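Local coordinates for putative cellulase CEL6 (Mycobacterium tuberculosis, PDB 1UP3), which probably hydrolyses internal beta-1,4-glucosidic bonds of cellulose, as a family 6 endoglucanase, at residues 30-35 and 280-285; 38-43 and 261-266; 166-171 and 206-211. All coordinates share one frame; numbering follows the deposited sequence. Where two conformers were deposited one is given.

In the fold
Contacts 1 and 2 are neighbours, their centres about 11 Å apart, and both join the beginning of the chain to its end, with contact 2 nested inside the chain loop closed by contact 1. They meet directly: Val281 N approaches Gly264 O at 2.8 Å, probably a hydrogen bond. Contact 2 lies beside the gap between the first and last strands of the seven-stranded sheet, where the side chain of Trp43 is about 7 Å from a bound glucose unit. Contact 3 pairs two helices on the far side of the chain's centre from contact 1, the two centres about 36 Å apart, and its centre is about 27 Å from that of contact 2.

Contact 1. Residues 30-35 and 280-285; sequences AELTSV and FVSQYA
Leu32 reaches across to the start of the last helix, and a single methyl group, CD2, does most of the touching. It comes within 4.0 Å of Ala285 CB and lies equally near the backbone oxygen of Ser282, while Phe280 meets it with the ring edge, CZ standing 4.1 Å from Leu32 CD2. The second methyl, CD1, passes beside the hydroxyl of Ser282, with Leu32 CD1 and Ser282 OG 4.1 Å apart. Leucine suits the place because its forked end can serve two neighbours at once; CG lies anti to the carbonyl carbon (chi1 -69°), and the extended second torsion points CD1 toward the Ser282 hydroxyl and leaves CD2 branching toward Phe280 and Ala285. Ala285, facing it, is small enough to let the two helices approach, their closest CA atoms, Leu32 CA and Ala285 CA, being 6.6 Å apart. One helical turn on, Val35 adds a looser touch, its CG2 4.3 Å from Ala285 O.

In the fold, this is the packing of helix 30-36, which precedes the first strand of the distorted, incompletely closed seven-stranded parallel alpha/beta barrel characteristic of family 6 hydrolases, against helix 282-291, the last helix of the chain.

Further out, the ring of Phe280 is buttressed by Ala17, Ala18 and Ala21 of helix 17-24, so the contact rests on a third helix. Leu32 also touches Ile286 of the last helix. Val281 occupies the N-cap position of that helix. Ser34 OG is hydrogen-bonded to Gln294 NE2, tying the other side of helix 30-36 to the chain's end. Thr33 and Tyr284 each line a different pocket holding a polyether molecule.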
ATOM      1  N   ALA A  30      11.018  23.226   2.263  1.00 11.33           N
ATOM      2  CA  ALA A  30      11.421  22.457   1.099  1.00 11.04           C
ATOM      3  C   ALA A  30      11.095  20.979   1.243  1.00 10.49           C
ATOM      4  O   ALA A  30      10.767  20.319   0.241  1.00 11.07           O
ATOM      5  CB  ALA A  30      12.940  22.627   0.860  1.00 11.92           C
ATOM      6  N   GLU A  31      11.214  20.470   2.463  1.00 10.37           N
ATOM      7  CA  GLU A  31      11.007  19.054   2.714  1.00  9.87           C
ATOM      8  C   GLU A  31       9.533  18.709   2.552  1.00  9.72           C
ATOM      9  O   GLU A  31       9.196  17.711   1.920  1.00 10.20           O
ATOM     10  CB  GLU A  31      11.460  18.652   4.122  1.00 11.21           C
ATOM     11  CG  GLU A  31      12.967  18.746   4.359  1.00 12.78           C
ATOM     12  CD  GLU A  31      13.473  20.193   4.483  1.00 20.88           C
ATOM     13  OE1 GLU A  31      12.805  21.025   5.113  1.00 24.21           O
ATOM     14  OE2 GLU A  31      14.551  20.538   3.922  1.00 27.58           O
ATOM     15  N   LEU A  32       8.648  19.522   3.114  1.00  8.61           N
ATOM     16  CA  LEU A  32       7.219  19.247   2.965  1.00  8.45           C
ATOM     17  C   LEU A  32       6.766  19.396   1.520  1.00  8.55           C
ATOM     18  O   LEU A  32       5.951  18.611   1.035  1.00  9.90           O
ATOM     19  CB  LEU A  32       6.366  20.133   3.855  1.00  8.39           C
ATOM     20  CG  LEU A  32       6.425  19.907   5.337  1.00  9.41           C
ATOM     21  CD1 LEU A  32       5.620  20.960   6.059  1.00  9.25           C
ATOM     22  CD2 LEU A  32       5.821  18.522   5.683  1.00  9.36           C
ATOM     23  N   THR A  33       7.298  20.405   0.825  1.00  8.13           N
ATOM     24  CA  THR A  33       6.930  20.599  -0.553  1.00  8.62           C
ATOM     25  C   THR A  33       7.358  19.369  -1.387  1.00  8.56           C
ATOM     26  O   THR A  33       6.612  18.932  -2.246  1.00  8.99           O
ATOM     27  CB  THR A  33       7.545  21.872  -1.056  1.00  9.62           C
ATOM     28  OG1 THR A  33       6.855  22.983  -0.447  1.00 10.35           O
ATOM     29  CG2 THR A  33       7.328  22.052  -2.541  1.00 11.16           C
ATOM     30  N   SER A  34       8.552  18.845  -1.143  1.00  8.85           N
ATOM     31  CA  SER A  34       9.052  17.668  -1.877  1.00  9.49           C
ATOM     32  C   SER A  34       8.130  16.476  -1.715  1.00  8.33           C
ATOM     33  O   SER A  34       7.696  15.874  -2.704  1.00  8.30           O
ATOM     34  CB  SER A  34      10.445  17.283  -1.405  1.00  9.17           C
ATOM     35  OG  SER A  34      10.925  16.172  -2.155  1.00 12.72           O
ATOM     36  N   VAL A  35       7.810  16.161  -0.468  1.00  7.44           N
ATOM     37  CA  VAL A  35       6.889  15.044  -0.165  1.00  7.05           C
ATOM     38  C   VAL A  35       5.503  15.281  -0.782  1.00  7.20           C
ATOM     39  O   VAL A  35       4.912  14.383  -1.387  1.00  6.74           O
ATOM     40  CB  VAL A  35       6.807  14.831   1.383  1.00  7.02           C
ATOM     41  CG1 VAL A  35       5.695  13.868   1.771  1.00  7.72           C
ATOM     42  CG2 VAL A  35       8.183  14.377   1.915  1.00  7.83           C
ATOM     43  N   PHE A 280      -1.145  12.369  10.116  1.00 10.00           N
ATOM     44  CA  PHE A 280       0.001  13.038   9.523  1.00  9.40           C
ATOM     45  C   PHE A 280       0.745  13.880  10.544  1.00  9.90           C
ATOM     46  O   PHE A 280       0.140  14.676  11.278  1.00 11.00           O
ATOM     47  CB  PHE A 280      -0.428  13.943   8.356  1.00  9.87           C
ATOM     48  CG  PHE A 280       0.716  14.532   7.632  1.00  7.46           C
ATOM     49  CD1 PHE A 280       1.411  13.810   6.668  1.00  9.15           C
ATOM     50  CD2 PHE A 280       1.146  15.821   7.911  1.00 10.07           C
ATOM     51  CE1 PHE A 280       2.496  14.361   5.989  1.00  9.25           C
ATOM     52  CE2 PHE A 280       2.252  16.374   7.222  1.00 10.52           C
ATOM     53  CZ  PHE A 280       2.922  15.655   6.286  1.00  9.93           C
ATOM     54  N   VAL A 281       2.057  13.748  10.554  1.00  8.63           N
ATOM     55  CA  VAL A 281       2.933  14.477  11.458  1.00  9.40           C
ATOM     56  C   VAL A 281       3.965  15.186  10.597  1.00  8.19           C
ATOM     57  O   VAL A 281       4.871  14.547  10.030  1.00  9.09           O
ATOM     58  CB  VAL A 281       3.656  13.531  12.438  1.00  9.47           C
ATOM     59  CG1 VAL A 281       4.496  14.318  13.438  1.00 10.82           C
ATOM     60  CG2 VAL A 281       2.665  12.663  13.143  1.00  9.93           C
ATOM     61  N   SER A 282       3.873  16.516  10.499  1.00  8.34           N
ATOM     62  CA  SER A 282       4.822  17.229   9.626  1.00  9.42           C
ATOM     63  C   SER A 282       6.275  16.909   9.950  1.00  8.34           C
ATOM     64  O   SER A 282       7.118  16.771   9.055  1.00  9.12           O
ATOM     65  CB  SER A 282       4.622  18.755   9.665  1.00  9.62           C
ATOM     66  OG  SER A 282       3.450  19.118   8.977  1.00 14.32           O
ATOM     67  N   GLN A 283       6.624  16.859  11.236  1.00  7.83           N
ATOM     68  CA  GLN A 283       7.984  16.577  11.663  1.00  8.07           C
ATOM     69  C   GLN A 283       8.483  15.242  11.122  1.00  7.94           C
ATOM     70  O   GLN A 283       9.636  15.118  10.771  1.00  7.71           O
ATOM     71  CB  GLN A 283       8.096  16.589  13.203  1.00  9.76           C
ATOM     72  CG  GLN A 283       9.522  16.367  13.687  1.00 12.97           C
ATOM     73  CD  GLN A 283      10.342  17.580  13.458  1.00 18.86           C
ATOM     74  OE1 GLN A 283       9.993  18.651  13.969  1.00 26.16           O
ATOM     75  NE2 GLN A 283      11.395  17.476  12.633  1.00 17.13           N
ATOM     76  N   TYR A 284       7.623  14.232  11.097  1.00  6.55           N
ATOM     77  CA  TYR A 284       8.001  12.929  10.555  1.00  7.52           C
ATOM     78  C   TYR A 284       8.341  13.022   9.066  1.00  7.13           C
ATOM     79  O   TYR A 284       9.383  12.463   8.628  1.00  8.22           O
ATOM     80  CB  TYR A 284       6.904  11.896  10.763  1.00  8.06           C
ATOM     81  CG  TYR A 284       6.742  11.363  12.189  1.00  7.80           C
ATOM     82  CD1 TYR A 284       7.460  11.883  13.262  1.00  9.63           C
ATOM     83  CD2 TYR A 284       5.768  10.436  12.446  1.00  8.24           C
ATOM     84  CE1 TYR A 284       7.272  11.397  14.538  1.00 11.22           C
ATOM     85  CE2 TYR A 284       5.562   9.918  13.736  1.00  9.57           C
ATOM     86  CZ  TYR A 284       6.331  10.396  14.760  1.00 10.23           C
ATOM     87  OH  TYR A 284       6.146   9.904  16.056  1.00 11.50           O
ATOM     88  N   ALA A 285       7.508  13.728   8.303  1.00  6.72           N
ATOM     89  CA  ALA A 285       7.809  13.937   6.869  1.00  6.87           C
ATOM     90  C   ALA A 285       9.116  14.715   6.675  1.00  7.10           C
ATOM     91  O   ALA A 285       9.962  14.355   5.834  1.00  7.27           O
ATOM     92  CB  ALA A 285       6.654  14.610   6.155  1.00  7.71           C
TER

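Contact 2. Residues 38-43 and 261-266; sequences TPQSYW and KRPGES
Arg262 lies along residues Gln40 to Tyr42, and each part of its side chain has a neighbour there. Its CB is 3.3 Å from Gln40 OE1, and CG lies beside the same oxygen; Gln40 and Ser41 each have two deposited conformers, and the distances hold for the one described. With chi1 at -68° and an extended chain beyond, CD passes the backbone oxygen of Ser41 and NE bonds to it, Arg262 NE to Ser41 O measuring 2.7 Å. The bond is bent, 140° at the hydrogen, and NE stands above the carbonyl plane. NH2 adds a weak bond to that oxygen and reaches the edge of the Tyr42 ring, Arg262 NH2 being 3.8 Å from Tyr42 CD1, with guanidinium and ring planes 70° apart. NH1 forms a salt bridge with Asp13, so arginine can serve a carbonyl and a carboxylate together.

Beyond it, a water donates to both Gln40 OE1 and Pro263 O, 2.8 Å from the latter, bridging the segments. Pro263 and Gly264 occupy the two central positions of a type II turn from Arg262 to Glu265; proline fits the first, and the positive phi of Gly264 suits a residue without CB. Trp43 CZ2 packs 4.1 Å from Lys261 CA, its NE1 bonded to Ile260 O. The arrangement belongs to the seam of the incompletely closed family 6 barrel, where the first strand, 42-44, and the loop following the last, 254-258, are joined by side chains and water.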
ATOM      1  N   THR A  38       5.062  14.465  -4.514  1.00  5.51           N
ATOM      2  CA  THR A  38       5.389  13.093  -4.945  1.00  5.90           C
ATOM      3  C   THR A  38       4.117  12.270  -4.891  1.00  5.63           C
ATOM      4  O   THR A  38       3.435  12.236  -3.858  1.00  5.13           O
ATOM      5  CB  THR A  38       6.445  12.481  -4.002  1.00  5.60           C
ATOM      6  OG1 THR A  38       7.583  13.360  -3.965  1.00  6.96           O
ATOM      7  CG2 THR A  38       6.993  11.206  -4.549  1.00  5.73           C
ATOM      8  N   PRO A  39       3.804  11.538  -5.950  1.00  6.19           N
ATOM      9  CA  PRO A  39       2.580  10.709  -5.931  1.00  5.77           C
ATOM     10  C   PRO A  39       2.646   9.571  -4.910  1.00  6.09           C
ATOM     11  O   PRO A  39       3.689   8.891  -4.793  1.00  6.46           O
ATOM     12  CB  PRO A  39       2.500  10.141  -7.347  1.00  6.60           C
ATOM     13  CG  PRO A  39       3.843  10.306  -7.914  1.00  8.30           C
ATOM     14  CD  PRO A  39       4.570  11.388  -7.210  1.00  5.95           C
ATOM     15  N   GLN A  40       1.555   9.344  -4.180  0.50  6.53           N
ATOM     16  CA  GLN A  40       1.569   8.324  -3.124  0.50  6.71           C
ATOM     17  C   GLN A  40       0.464   7.296  -3.416  0.50  7.05           C
ATOM     18  O   GLN A  40       0.336   6.876  -4.543  0.50  8.43           O
ATOM     19  CB  GLN A  40       1.574   8.990  -1.734  1.00  6.72           C
ATOM     20  CG  GLN A  40       2.869   9.792  -1.582  1.00  6.86           C
ATOM     21  CD  GLN A  40       2.842  10.842  -0.488  1.00  8.33           C
ATOM     22  OE1 GLN A  40       2.369  10.583   0.594  1.00  9.20           O
ATOM     23  NE2 GLN A  40       3.377  12.017  -0.776  1.00  9.93           N
ATOM     24  N   SER A  41      -0.279   6.838  -2.432  0.50  6.79           N
ATOM     25  CA  SER A  41      -1.507   6.063  -2.700  0.50  6.82           C
ATOM     26  C   SER A  41      -2.556   6.583  -1.756  1.00  6.79           C
ATOM     27  O   SER A  41      -2.232   7.139  -0.687  1.00  7.79           O
ATOM     28  CB  SER A  41      -1.339   4.550  -2.489  1.00  7.36           C
ATOM     29  OG  SER A  41      -1.247   4.238  -1.104  1.00  8.58           O
ATOM     30  N   TYR A  42      -3.818   6.407  -2.124  1.00  5.86           N
ATOM     31  CA  TYR A  42      -4.956   6.861  -1.334  1.00  6.23           C
ATOM     32  C   TYR A  42      -5.548   5.650  -0.612  1.00  6.28           C
ATOM     33  O   TYR A  42      -5.997   4.722  -1.235  1.00  6.02           O
ATOM     34  CB  TYR A  42      -5.972   7.527  -2.275  1.00  7.39           C
ATOM     35  CG  TYR A  42      -7.105   8.224  -1.558  1.00 11.25           C
ATOM     36  CD1 TYR A  42      -6.924   9.488  -1.010  1.00 15.37           C
ATOM     37  CD2 TYR A  42      -8.336   7.644  -1.444  1.00 19.33           C
ATOM     38  CE1 TYR A  42      -7.952  10.152  -0.352  1.00 20.60           C
ATOM     39  CE2 TYR A  42      -9.385   8.307  -0.780  1.00 22.63           C
ATOM     40  CZ  TYR A  42      -9.179   9.545  -0.237  1.00 23.56           C
ATOM     41  OH  TYR A  42     -10.211  10.192   0.440  1.00 28.92           O
ATOM     42  N   TRP A  43      -5.547   5.692   0.727  1.00  5.66           N
ATOM     43  CA  TRP A  43      -5.947   4.547   1.525  1.00  5.34           C
ATOM     44  C   TRP A  43      -7.429   4.628   1.858  1.00  5.62           C
ATOM     45  O   TRP A  43      -7.896   5.683   2.361  1.00  7.63           O
ATOM     46  CB  TRP A  43      -5.155   4.513   2.817  1.00  5.52           C
ATOM     47  CG  TRP A  43      -3.686   4.172   2.670  1.00  5.44           C
ATOM     48  CD1 TRP A  43      -2.758   4.822   1.920  1.00  6.35           C
ATOM     49  CD2 TRP A  43      -3.021   3.045   3.225  1.00  4.02           C
ATOM     50  NE1 TRP A  43      -1.532   4.197   2.040  1.00  5.33           N
ATOM     51  CE2 TRP A  43      -1.674   3.096   2.831  1.00  5.18           C
ATOM     52  CE3 TRP A  43      -3.430   1.997   4.066  1.00  5.15           C
ATOM     53  CZ2 TRP A  43      -0.738   2.148   3.215  1.00  6.04           C
ATOM     54  CZ3 TRP A  43      -2.503   1.065   4.466  1.00  5.28           C
ATOM     55  CH2 TRP A  43      -1.155   1.138   4.030  1.00  5.72           C
ATOM     56  N   LYS A 261       2.680   3.609   1.486  1.00  5.72           N
ATOM     57  CA  LYS A 261       2.630   4.386   2.705  1.00  5.28           C
ATOM     58  C   LYS A 261       2.881   5.853   2.380  1.00  6.23           C
ATOM     59  O   LYS A 261       3.686   6.150   1.504  1.00  6.48           O
ATOM     60  CB  LYS A 261       3.699   3.869   3.674  1.00  6.39           C
ATOM     61  CG  LYS A 261       4.004   4.726   4.902  1.00  7.43           C
ATOM     62  CD  LYS A 261       2.944   4.620   5.917  1.00  9.14           C
ATOM     63  CE  LYS A 261       3.224   5.587   7.067  1.00 11.59           C
ATOM     64  NZ  LYS A 261       2.385   5.266   8.238  1.00 13.76           N
ATOM     65  N   ARG A 262       2.162   6.750   3.077  1.00  5.61           N
ATOM     66  CA  ARG A 262       2.328   8.187   2.909  1.00  6.24           C
ATOM     67  C   ARG A 262       3.326   8.727   3.940  1.00  6.51           C
ATOM     68  O   ARG A 262       3.017   8.753   5.139  1.00  7.03           O
ATOM     69  CB  ARG A 262       0.986   8.884   3.074  1.00  6.32           C
ATOM     70  CG  ARG A 262      -0.021   8.592   1.942  1.00  6.83           C
ATOM     71  CD  ARG A 262      -1.220   9.569   1.837  1.00 12.88           C
ATOM     72  NE  ARG A 262      -1.834   9.502   0.506  1.00 14.06           N
ATOM     73  CZ  ARG A 262      -2.732  10.379  -0.020  1.00 15.03           C
ATOM     74  NH1 ARG A 262      -3.167  11.453   0.618  1.00 17.60           N
ATOM     75  NH2 ARG A 262      -3.193  10.156  -1.226  1.00 16.20           N
ATOM     76  N   PRO A 263       4.515   9.156   3.501  1.00  7.26           N
ATOM     77  CA  PRO A 263       5.531   9.673   4.444  1.00  7.86           C
ATOM     78  C   PRO A 263       4.983  10.786   5.267  1.00  7.87           C
ATOM     79  O   PRO A 263       4.382  11.719   4.756  1.00  7.88           O
ATOM     80  CB  PRO A 263       6.650  10.198   3.546  1.00  7.88           C
ATOM     81  CG  PRO A 263       6.524   9.385   2.308  1.00  9.09           C
ATOM     82  CD  PRO A 263       5.035   9.176   2.115  1.00  8.40           C
ATOM     83  N   GLY A 264       5.210  10.686   6.574  1.00  7.78           N
ATOM     84  CA  GLY A 264       4.693  11.660   7.521  1.00  7.60           C
ATOM     85  C   GLY A 264       3.578  11.097   8.368  1.00  8.21           C
ATOM     86  O   GLY A 264       3.397  11.513   9.503  1.00  8.41           O
ATOM     87  N   GLU A 265       2.857  10.093   7.869  1.00  7.96           N
ATOM     88  CA  GLU A 265       1.809   9.452   8.677  1.00  8.64           C
ATOM     89  C   GLU A 265       2.403   8.567   9.756  1.00  8.63           C
ATOM     90  O   GLU A 265       3.373   7.828   9.503  1.00  8.27           O
ATOM     91  CB  GLU A 265       0.883   8.618   7.798  1.00  9.62           C
ATOM     92  CG  GLU A 265      -0.084   9.453   7.029  1.00 10.25           C
ATOM     93  CD  GLU A 265      -1.040   8.543   6.246  1.00 12.39           C
ATOM     94  OE1 GLU A 265      -1.109   7.299   6.528  1.00 19.52           O
ATOM     95  OE2 GLU A 265      -1.701   9.026   5.404  1.00 17.43           O
ATOM     96  N   SER A 266       1.881   8.683  10.979  1.00  8.10           N
ATOM     97  CA  SER A 266       2.340   7.864  12.087  1.00  7.91           C
ATOM     98  C   SER A 266       2.005   6.399  11.848  1.00  6.90           C
ATOM     99  O   SER A 266       0.967   6.071  11.307  1.00  8.83           O
ATOM    100  CB  SER A 266       1.725   8.317  13.402  1.00  8.56           C
ATOM    101  OG  SER A 266       2.164   7.476  14.463  1.00  8.46           O
TER
HETATM  102  O   HOH W   1       2.596  12.193   2.693  1.00  8.82           O

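Contact 3. Residues 166-171 and 206-211; sequences SAEAMA and SGLTNG
Apolar packing carries the contact, and Leu208 does most of it. Its CB presses on Ala171 CB at 3.5 Å, tighter than usual for two carbons, and the short alanine side chain suits so close an approach, Ala171 CA and Leu208 CA being 5.9 Å apart. A chi1 of -63° swings the Leu208 branch to the side of its backbone N and sends CD1 along helix 167-176, where it rests 3.9 Å from both Ala167 O and Glu168 CA. The aliphatic part of Glu168 contributes too, its CG 4.0 Å from Leu208 CD1, while the chain bends beyond CG. Thr209 turns its methyl inward, CG2 lying 4.0 Å from Ala171 CB.

The two helices are successive ones of the open barrel's outer layer: helix 167-176 follows strand 153-158, helix 195-208 follows strand 184-187, so the contact joins adjacent beta-alpha units.

Within the two segments, polar bonds shape each partner separately. Ser166 N-caps its helix, OG accepting from Ala169 N at 3.0 Å in a fairly straight bond (162°), a place that suits a short hydroxyl side chain; shortly before it come Arg163 and Trp164 of the glycan pocket. At the other segment, Ser206 O receives Thr209 N and Gly211 N from opposite faces of its plane. Thr209 OG1 bonds to Ser212 OG and Ile205 O, leaving the methyl for Ala171. Outside the segments, Leu208 O accepts from Asn175 ND2 of helix 167-176.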
ATOM      1  N   SER A 166       8.469 -16.528   4.591  1.00  8.73           N
ATOM      2  CA  SER A 166       9.300 -16.962   3.507  1.00  9.04           C
ATOM      3  C   SER A 166       8.634 -16.812   2.138  1.00  8.09           C
ATOM      4  O   SER A 166       7.403 -16.716   2.035  1.00  9.12           O
ATOM      5  CB  SER A 166       9.708 -18.412   3.688  1.00  9.38           C
ATOM      6  OG  SER A 166       8.604 -19.240   3.392  1.00  9.53           O
ATOM      7  N   ALA A 167       9.459 -16.776   1.104  1.00  8.63           N
ATOM      8  CA  ALA A 167       8.964 -16.697  -0.280  1.00  8.12           C
ATOM      9  C   ALA A 167       8.016 -17.863  -0.555  1.00  9.88           C
ATOM     10  O   ALA A 167       6.954 -17.675  -1.158  1.00  8.70           O
ATOM     11  CB  ALA A 167      10.081 -16.674  -1.291  1.00  7.83           C
ATOM     12  N   GLU A 168       8.375 -19.053  -0.080  1.00  9.71           N
ATOM     13  CA  GLU A 168       7.553 -20.236  -0.303  1.00 10.92           C
ATOM     14  C   GLU A 168       6.207 -20.131   0.421  1.00 10.23           C
ATOM     15  O   GLU A 168       5.130 -20.450  -0.148  1.00 11.33           O
ATOM     16  CB  GLU A 168       8.344 -21.462   0.166  1.00 11.80           C
ATOM     17  CG  GLU A 168       9.621 -21.750  -0.652  1.00 12.10           C
ATOM     18  CD  GLU A 168      10.913 -20.926  -0.317  1.00 16.96           C
ATOM     19  OE1 GLU A 168      10.940 -20.026   0.625  1.00 13.49           O
ATOM     20  OE2 GLU A 168      11.973 -21.210  -1.003  1.00 16.75           O
ATOM     21  N   ALA A 169       6.228 -19.691   1.668  1.00  9.67           N
ATOM     22  CA  ALA A 169       5.029 -19.551   2.460  1.00  8.90           C
ATOM     23  C   ALA A 169       4.079 -18.483   1.845  1.00  9.34           C
ATOM     24  O   ALA A 169       2.858 -18.714   1.722  1.00  9.78           O
ATOM     25  CB  ALA A 169       5.371 -19.202   3.896  1.00 10.25           C
ATOM     26  N   MET A 170       4.650 -17.370   1.424  1.00  7.86           N
ATOM     27  CA  MET A 170       3.824 -16.294   0.881  1.00  8.34           C
ATOM     28  C   MET A 170       3.326 -16.692  -0.516  1.00  8.01           C
ATOM     29  O   MET A 170       2.166 -16.423  -0.862  1.00  8.89           O
ATOM     30  CB  MET A 170       4.567 -14.971   0.914  1.00  7.87           C
ATOM     31  CG  MET A 170       3.729 -13.788   0.445  1.00  8.96           C
ATOM     32  SD  MET A 170       2.083 -13.632   1.176  1.00 10.83           S
ATOM     33  CE  MET A 170       2.467 -12.785   2.662  1.00  9.79           C
ATOM     34  N   ALA A 171       4.148 -17.350  -1.324  1.00  8.12           N
ATOM     35  CA  ALA A 171       3.685 -17.772  -2.643  1.00  8.18           C
ATOM     36  C   ALA A 171       2.501 -18.717  -2.502  1.00  8.17           C
ATOM     37  O   ALA A 171       1.580 -18.675  -3.316  1.00  9.80           O
ATOM     38  CB  ALA A 171       4.803 -18.445  -3.428  1.00  9.05           C
ATOM     39  N   SER A 206       7.869 -14.380  -7.568  1.00  8.36           N
ATOM     40  CA  SER A 206       7.458 -14.412  -8.964  1.00  8.54           C
ATOM     41  C   SER A 206       7.674 -15.808  -9.565  1.00  9.30           C
ATOM     42  O   SER A 206       6.798 -16.355 -10.226  1.00  9.85           O
ATOM     43  CB  SER A 206       8.194 -13.361  -9.771  1.00  8.69           C
ATOM     44  OG  SER A 206       7.815 -13.403 -11.145  1.00  9.08           O
ATOM     45  N   GLY A 207       8.828 -16.411  -9.291  1.00  9.50           N
ATOM     46  CA  GLY A 207       9.124 -17.754  -9.750  1.00 10.95           C
ATOM     47  C   GLY A 207       8.171 -18.816  -9.249  1.00 11.81           C
ATOM     48  O   GLY A 207       7.921 -19.814  -9.946  1.00 13.52           O
ATOM     49  N   LEU A 208       7.643 -18.620  -8.055  1.00 10.56           N
ATOM     50  CA  LEU A 208       6.723 -19.556  -7.402  1.00 10.61           C
ATOM     51  C   LEU A 208       5.249 -19.269  -7.668  1.00 11.55           C
ATOM     52  O   LEU A 208       4.384 -20.005  -7.206  1.00 11.53           O
ATOM     53  CB  LEU A 208       6.990 -19.550  -5.893  1.00 11.02           C
ATOM     54  CG  LEU A 208       8.373 -20.032  -5.476  1.00 14.09           C
ATOM     55  CD1 LEU A 208       8.652 -19.713  -4.012  1.00 15.92           C
ATOM     56  CD2 LEU A 208       8.533 -21.536  -5.747  1.00 17.48           C
ATOM     57  N   THR A 209       4.957 -18.232  -8.439  1.00 10.90           N
ATOM     58  CA  THR A 209       3.594 -17.832  -8.795  1.00 10.86           C
ATOM     59  C   THR A 209       3.448 -17.663 -10.298  1.00 12.10           C
ATOM     60  O   THR A 209       2.770 -16.740 -10.766  1.00 14.05           O
ATOM     61  CB  THR A 209       3.207 -16.508  -8.113  1.00 11.38           C
ATOM     62  OG1 THR A 209       4.222 -15.509  -8.385  1.00  9.09           O
ATOM     63  CG2 THR A 209       3.177 -16.667  -6.631  1.00 11.69           C
ATOM     64  N   ASN A 210       4.158 -18.481 -11.052  1.00 13.67           N
ATOM     65  CA  ASN A 210       4.021 -18.489 -12.526  1.00 15.30           C
ATOM     66  C   ASN A 210       4.307 -17.153 -13.190  1.00 13.95           C
ATOM     67  O   ASN A 210       3.696 -16.787 -14.179  1.00 14.22           O
ATOM     68  CB  ASN A 210       2.635 -19.006 -12.921  1.00 16.41           C
ATOM     69  CG  ASN A 210       2.585 -19.528 -14.359  1.00 22.38           C
ATOM     70  OD1 ASN A 210       3.432 -20.332 -14.773  1.00 27.55           O
ATOM     71  ND2 ASN A 210       1.590 -19.053 -15.134  1.00 26.89           N
ATOM     72  N   GLY A 211       5.272 -16.423 -12.653  1.00 11.79           N
ATOM     73  CA  GLY A 211       5.755 -15.206 -13.283  1.00 11.21           C
ATOM     74  C   GLY A 211       4.991 -13.946 -12.958  1.00 11.08           C
ATOM     75  O   GLY A 211       5.011 -12.995 -13.751  1.00 11.56           O
TER